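Side-chain contacts in CYTH domain-containing protein (Pyrococcus horikoshii, PDB 2EEN), which is of unknown function but, as a CYTH-domain protein, probably acts on or binds triphosphate-containing compounds in the tunnel characteristic of this family: residues 50-55 / 107-112; 124-127 / 131-134. All blocks are in the same frame, centred on the assembly; numbering follows the deposited sequence.

Interaction 1 (50-55 / 107-112); sequences RIRIKR and VVKTRE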
loop_
_atom_site.group_PDB
_atom_site.type_symbol
_atom_site.label_atom_id
_atom_site.label_comp_id
_atom_site.label_asym_id
_atom_site.label_seq_id
_atom_site.Cartn_x
_atom_site.Cartn_y
_atom_site.Cartn_z
ATOM N N ARG A 50 2.037 -2.282 9.442
ATOM C CA ARG A 50 2.885 -3.455 9.432
ATOM C C ARG A 50 2.881 -4.227 8.134
ATOM O O ARG A 50 1.909 -4.205 7.384
ATOM C CB ARG A 50 2.415 -4.366 10.574
ATOM C CG ARG A 50 2.638 -5.861 10.416
ATOM C CD ARG A 50 1.745 -6.636 11.398
ATOM N NE ARG A 50 0.462 -7.032 10.812
ATOM C CZ ARG A 50 -0.630 -7.319 11.516
ATOM N NH1 ARG A 50 -0.604 -7.246 12.837
ATOM N NH2 ARG A 50 -1.745 -7.697 10.902
ATOM N N ILE A 51 4.005 -4.870 7.845
ATOM C CA ILE A 51 4.061 -5.751 6.695
ATOM C C ILE A 51 4.263 -7.108 7.332
ATOM O O ILE A 51 5.204 -7.309 8.108
ATOM C CB ILE A 51 5.223 -5.457 5.746
ATOM C CG1 ILE A 51 4.868 -4.246 4.884
ATOM C CG2 ILE A 51 5.473 -6.670 4.852
ATOM C CD1 ILE A 51 5.973 -3.779 3.979
ATOM N N ARG A 52 3.355 -8.027 7.027
ATOM C CA ARG A 52 3.419 -9.373 7.564
ATOM C C ARG A 52 3.704 -10.401 6.497
ATOM O O ARG A 52 3.092 -10.386 5.431
ATOM C CB ARG A 52 2.100 -9.752 8.232
ATOM C CG ARG A 52 1.924 -11.258 8.390
ATOM C CD ARG A 52 0.710 -11.561 9.239
ATOM N NE ARG A 52 0.885 -11.019 10.581
ATOM C CZ ARG A 52 -0.066 -10.982 11.507
ATOM N NH1 ARG A 52 -1.280 -11.454 11.245
ATOM N NH2 ARG A 52 0.205 -10.478 12.702
ATOM N N ILE A 53 4.647 -11.287 6.792
ATOM C CA ILE A 53 4.965 -12.381 5.890
ATOM C C ILE A 53 4.429 -13.599 6.623
ATOM O O ILE A 53 4.832 -13.885 7.751
ATOM C CB ILE A 53 6.479 -12.527 5.660
ATOM C CG1 ILE A 53 7.026 -11.262 4.990
ATOM C CG2 ILE A 53 6.749 -13.747 4.781
ATOM C CD1 ILE A 53 8.533 -11.271 4.780
ATOM N N LYS A 54 3.494 -14.293 5.984
ATOM C CA LYS A 54 2.855 -15.464 6.560
ATOM C C LYS A 54 3.295 -16.700 5.782
ATOM O O LYS A 54 3.164 -16.750 4.559
ATOM C CB LYS A 54 1.336 -15.283 6.470
ATOM C CG LYS A 54 0.495 -16.338 7.162
ATOM C CD LYS A 54 -0.988 -16.048 6.946
ATOM C CE LYS A 54 -1.390 -14.699 7.531
ATOM N NZ LYS A 54 -2.808 -14.345 7.216
ATOM N N ARG A 55 3.827 -17.687 6.491
ATOM C CA ARG A 55 4.291 -18.915 5.864
ATOM C C ARG A 55 3.512 -20.125 6.384
ATOM O O ARG A 55 3.404 -20.332 7.594
ATOM C CB ARG A 55 5.783 -19.113 6.140
ATOM C CG ARG A 55 6.656 -17.891 5.860
ATOM C CD ARG A 55 8.116 -18.183 6.180
ATOM N NE ARG A 55 8.956 -16.983 6.188
ATOM C CZ ARG A 55 9.344 -16.318 5.104
ATOM N NH1 ARG A 55 8.976 -16.725 3.895
ATOM N NH2 ARG A 55 10.109 -15.243 5.231
ATOM N N VAL A 107 8.582 -8.557 14.595
ATOM C CA VAL A 107 7.966 -9.514 15.500
ATOM C C VAL A 107 7.819 -10.838 14.770
ATOM O O VAL A 107 7.212 -10.907 13.710
ATOM C CB VAL A 107 6.579 -9.019 15.973
ATOM C CG1 VAL A 107 5.971 -10.021 16.946
ATOM C CG2 VAL A 107 6.715 -7.653 16.629
ATOM N N VAL A 108 8.397 -11.887 15.344
ATOM C CA VAL A 108 8.344 -13.211 14.739
ATOM C C VAL A 108 7.619 -14.183 15.642
ATOM O O VAL A 108 7.855 -14.208 16.848
ATOM C CB VAL A 108 9.760 -13.755 14.491
ATOM C CG1 VAL A 108 9.683 -15.128 13.839
ATOM C CG2 VAL A 108 10.538 -12.789 13.619
ATOM N N LYS A 109 6.741 -14.992 15.062
ATOM C CA LYS A 109 6.009 -15.956 15.861
ATOM C C LYS A 109 5.463 -17.089 15.012
ATOM O O LYS A 109 5.490 -17.035 13.781
ATOM C CB LYS A 109 4.829 -15.272 16.556
ATOM C CG LYS A 109 3.748 -14.803 15.570
ATOM C CD LYS A 109 2.510 -14.259 16.291
ATOM C CE LYS A 109 1.420 -13.864 15.301
ATOM N NZ LYS A 109 1.800 -12.676 14.478
ATOM N N THR A 110 4.993 -18.130 15.687
ATOM C CA THR A 110 4.348 -19.230 14.994
ATOM C C THR A 110 2.920 -19.112 15.498
ATOM O O THR A 110 2.689 -18.653 16.619
ATOM C CB THR A 110 4.943 -20.611 15.345
ATOM O OG1 THR A 110 4.834 -20.862 16.747
ATOM C CG2 THR A 110 6.397 -20.668 14.925
ATOM N N ARG A 111 1.964 -19.484 14.661
ATOM C CA ARG A 111 0.564 -19.373 15.033
ATOM C C ARG A 111 -0.189 -20.597 14.554
ATOM O O ARG A 111 -0.202 -20.899 13.362
ATOM C CB ARG A 111 -0.017 -18.085 14.448
ATOM C CG ARG A 111 -1.544 -17.995 14.465
ATOM C CD ARG A 111 -2.023 -16.587 14.130
ATOM N NE ARG A 111 -1.798 -15.661 15.242
ATOM C CZ ARG A 111 -2.016 -14.350 15.191
ATOM N NH1 ARG A 111 -2.465 -13.782 14.075
ATOM N NH2 ARG A 111 -1.796 -13.602 16.266
ATOM N N GLU A 112 -0.796 -21.310 15.494
ATOM C CA GLU A 112 -1.582 -22.488 15.152
ATOM C C GLU A 112 -3.024 -22.015 15.252
ATOM O O GLU A 112 -3.450 -21.566 16.312
ATOM C CB GLU A 112 -1.342 -23.631 16.132
ATOM C CG GLU A 112 -0.032 -24.376 15.932
ATOM C CD GLU A 112 0.194 -25.447 16.987
ATOM O OE1 GLU A 112 -0.790 -26.094 17.407
ATOM O OE2 GLU A 112 1.357 -25.655 17.392
HETATM O O HOH W 1 -2.518 -10.759 13.672
#
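Arg52 meets Lys109 and Arg111 in a buried, water-bridged cluster of basic side-chain ends that joins strands 48-56 and 102-117 across strand 23-36; the nearest CA atoms, those of Arg52 and Val107, are 9.1 Å apart. Arg52 NH2 lies 3.2 Å from Lys109 NZ and Arg52 NH1 3.9 Å from Arg111 NH1. The two guanidinium planes stand almost perpendicular, at 88°, and no direct hydrogen bond joins the segments. Water 1 sits in the plane of both guanidinium groups and accepts from Arg52 NH1 at 2.8 Å and from Arg111 NH1 at 3.1 Å. A bend at chi3 (-63°) brings the Arg52 guanidinium near Lys109 and Arg111, while Arg50 CZ lies over one of its faces, near the rim. Lys109 CE lies over a face of the Arg111 group, near its rim. Asp32, paired with Arg52 NE, and Asp125, bridged to Arg111 NH2, probably offset the charge; Lys109 NZ hydrogen-bonds to His30 ND1. Such a basic cluster is consistent with the anion-binding tunnel of CYTH proteins. Strand 23-36 carries His30 and Asp32, with strand 59-70 beyond 50-55 and strand 120-127 beyond 107-112.

Interaction 2 (124-127 / 131-134); sequences LDEV and GKFI
Lys132 NZ is gripped by Glu126 OE1, 2.7 Å away in a salt bridge that uses the syn lone pair, and by water 2, which accepts from it at 3.2 Å. The same water donates to Glu126 OE2 and so forms a second link between carboxylate and ammonium. With chi1 extended (-179°) and chi2 bent to 68°, the Glu126 chain folds over the lysine, placing OE1 3.1 Å from Lys132 CG. Replacing Glu126 with an alanine would probably leave the Lys132 ammonium without its carboxylate mate across the hairpin and let the lysine chain turn more freely. The backbones that carry this pair form a regular antiparallel ladder. Asp125 and Phe133 form a hydrogen-bonded pair, as do Val127 and Gly131, whose Val127 N to Gly131 O bond is 2.8 Å. At Gly131 the backbone angles would jam a side chain against the preceding carbonyl. Beside Glu126 and Lys132, Leu124 CD2 packs on Ile134 CD1 at 3.9 Å; on the other face Val127 CG2 approaches Phe133 CD1 at 4.2 Å. This beta hairpin lies between strands 102-117 and 3-9, with helix 12-19 packed on Leu124 and Ile134, and helix 170-176 against Val127 and Phe133.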
loop_
_atom_site.group_PDB
_atom_site.type_symbol
_atom_site.label_atom_id
_atom_site.label_comp_id
_atom_site.label_asym_id
_atom_site.label_seq_id
_atom_site.Cartn_x
_atom_site.Cartn_y
_atom_site.Cartn_z
ATOM N N LEU A 124 -2.919 -20.184 18.690
ATOM C CA LEU A 124 -1.939 -20.458 19.730
ATOM C C LEU A 124 -0.677 -19.824 19.177
ATOM O O LEU A 124 -0.154 -20.261 18.153
ATOM C CB LEU A 124 -1.740 -21.958 19.916
ATOM C CG LEU A 124 -3.004 -22.756 20.228
ATOM C CD1 LEU A 124 -2.603 -24.186 20.545
ATOM C CD2 LEU A 124 -3.758 -22.121 21.396
ATOM N N ASP A 125 -0.206 -18.779 19.850
ATOM C CA ASP A 125 0.974 -18.053 19.396
ATOM C C ASP A 125 2.221 -18.296 20.227
ATOM O O ASP A 125 2.180 -18.243 21.447
ATOM C CB ASP A 125 0.709 -16.545 19.407
ATOM C CG ASP A 125 -0.424 -16.129 18.497
ATOM O OD1 ASP A 125 -0.869 -16.941 17.653
ATOM O OD2 ASP A 125 -0.862 -14.968 18.624
ATOM N N GLU A 126 3.333 -18.568 19.549
ATOM C CA GLU A 126 4.623 -18.742 20.215
ATOM C C GLU A 126 5.410 -17.575 19.641
ATOM O O GLU A 126 5.892 -17.644 18.516
ATOM C CB GLU A 126 5.282 -20.061 19.814
ATOM C CG GLU A 126 6.612 -20.308 20.500
ATOM C CD GLU A 126 6.463 -20.546 21.992
ATOM O OE1 GLU A 126 5.862 -21.575 22.369
ATOM O OE2 GLU A 126 6.942 -19.710 22.788
ATOM N N VAL A 127 5.525 -16.504 20.417
ATOM C CA VAL A 127 6.189 -15.287 19.964
ATOM C C VAL A 127 7.631 -15.207 20.422
ATOM O O VAL A 127 7.913 -15.281 21.616
ATOM C CB VAL A 127 5.421 -14.057 20.482
ATOM C CG1 VAL A 127 6.009 -12.774 19.926
ATOM C CG2 VAL A 127 3.944 -14.192 20.103
ATOM N N GLY A 131 7.076 -15.315 24.339
ATOM C CA GLY A 131 6.544 -16.564 24.848
ATOM C C GLY A 131 5.203 -16.942 24.256
ATOM O O GLY A 131 4.841 -16.488 23.171
ATOM N N LYS A 132 4.459 -17.766 24.984
ATOM C CA LYS A 132 3.157 -18.246 24.529
ATOM C C LYS A 132 1.955 -17.368 24.857
ATOM O O LYS A 132 1.802 -16.876 25.977
ATOM C CB LYS A 132 2.896 -19.640 25.099
ATOM C CG LYS A 132 3.867 -20.702 24.641
ATOM C CD LYS A 132 3.537 -22.041 25.287
ATOM C CE LYS A 132 4.293 -23.185 24.628
ATOM N NZ LYS A 132 5.765 -22.978 24.651
ATOM N N PHE A 133 1.097 -17.192 23.858
ATOM C CA PHE A 133 -0.128 -16.417 24.004
ATOM C C PHE A 133 -1.232 -17.143 23.260
ATOM O O PHE A 133 -0.977 -18.042 22.456
ATOM C CB PHE A 133 -0.005 -15.027 23.381
ATOM C CG PHE A 133 0.956 -14.127 24.086
ATOM C CD1 PHE A 133 2.324 -14.317 23.948
ATOM C CD2 PHE A 133 0.494 -13.085 24.878
ATOM C CE1 PHE A 133 3.226 -13.480 24.596
ATOM C CE2 PHE A 133 1.391 -12.236 25.535
ATOM C CZ PHE A 133 2.759 -12.436 25.387
ATOM N N ILE A 134 -2.462 -16.742 23.545
ATOM C CA ILE A 134 -3.608 -17.304 22.867
ATOM C C ILE A 134 -4.494 -16.135 22.475
ATOM O O ILE A 134 -4.756 -15.230 23.273
ATOM C CB ILE A 134 -4.394 -18.293 23.754
ATOM C CG1 ILE A 134 -5.584 -18.843 22.956
ATOM C CG2 ILE A 134 -4.852 -17.614 25.042
ATOM C CD1 ILE A 134 -6.268 -20.018 23.600
HETATM O O HOH W 2 7.560 -20.436 25.239
#

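In the fold
Both contacts are largely buried and belong to one antiparallel sheet, yet they hold it differently; the Glu126-Lys132 salt bridge lies at the more exposed rim of interaction 2. That contact zips adjacent strands of a hairpin through backbone bonds, with apolar side chains on both faces. Interaction 1 reaches over an intervening strand through long side chains alone, and a water bridges its two arginines. Strands 102-117 and 120-127 are neighbours, so the two sites, with centres 12 Å apart, touch directly. Asp125, on the sheet face of Val127 and Phe133 and also bonded to the Tyr170 hydroxyl, is the acidic residue the hairpin supplies to the basic cluster, while Lys109 CB packs against Val127 CA.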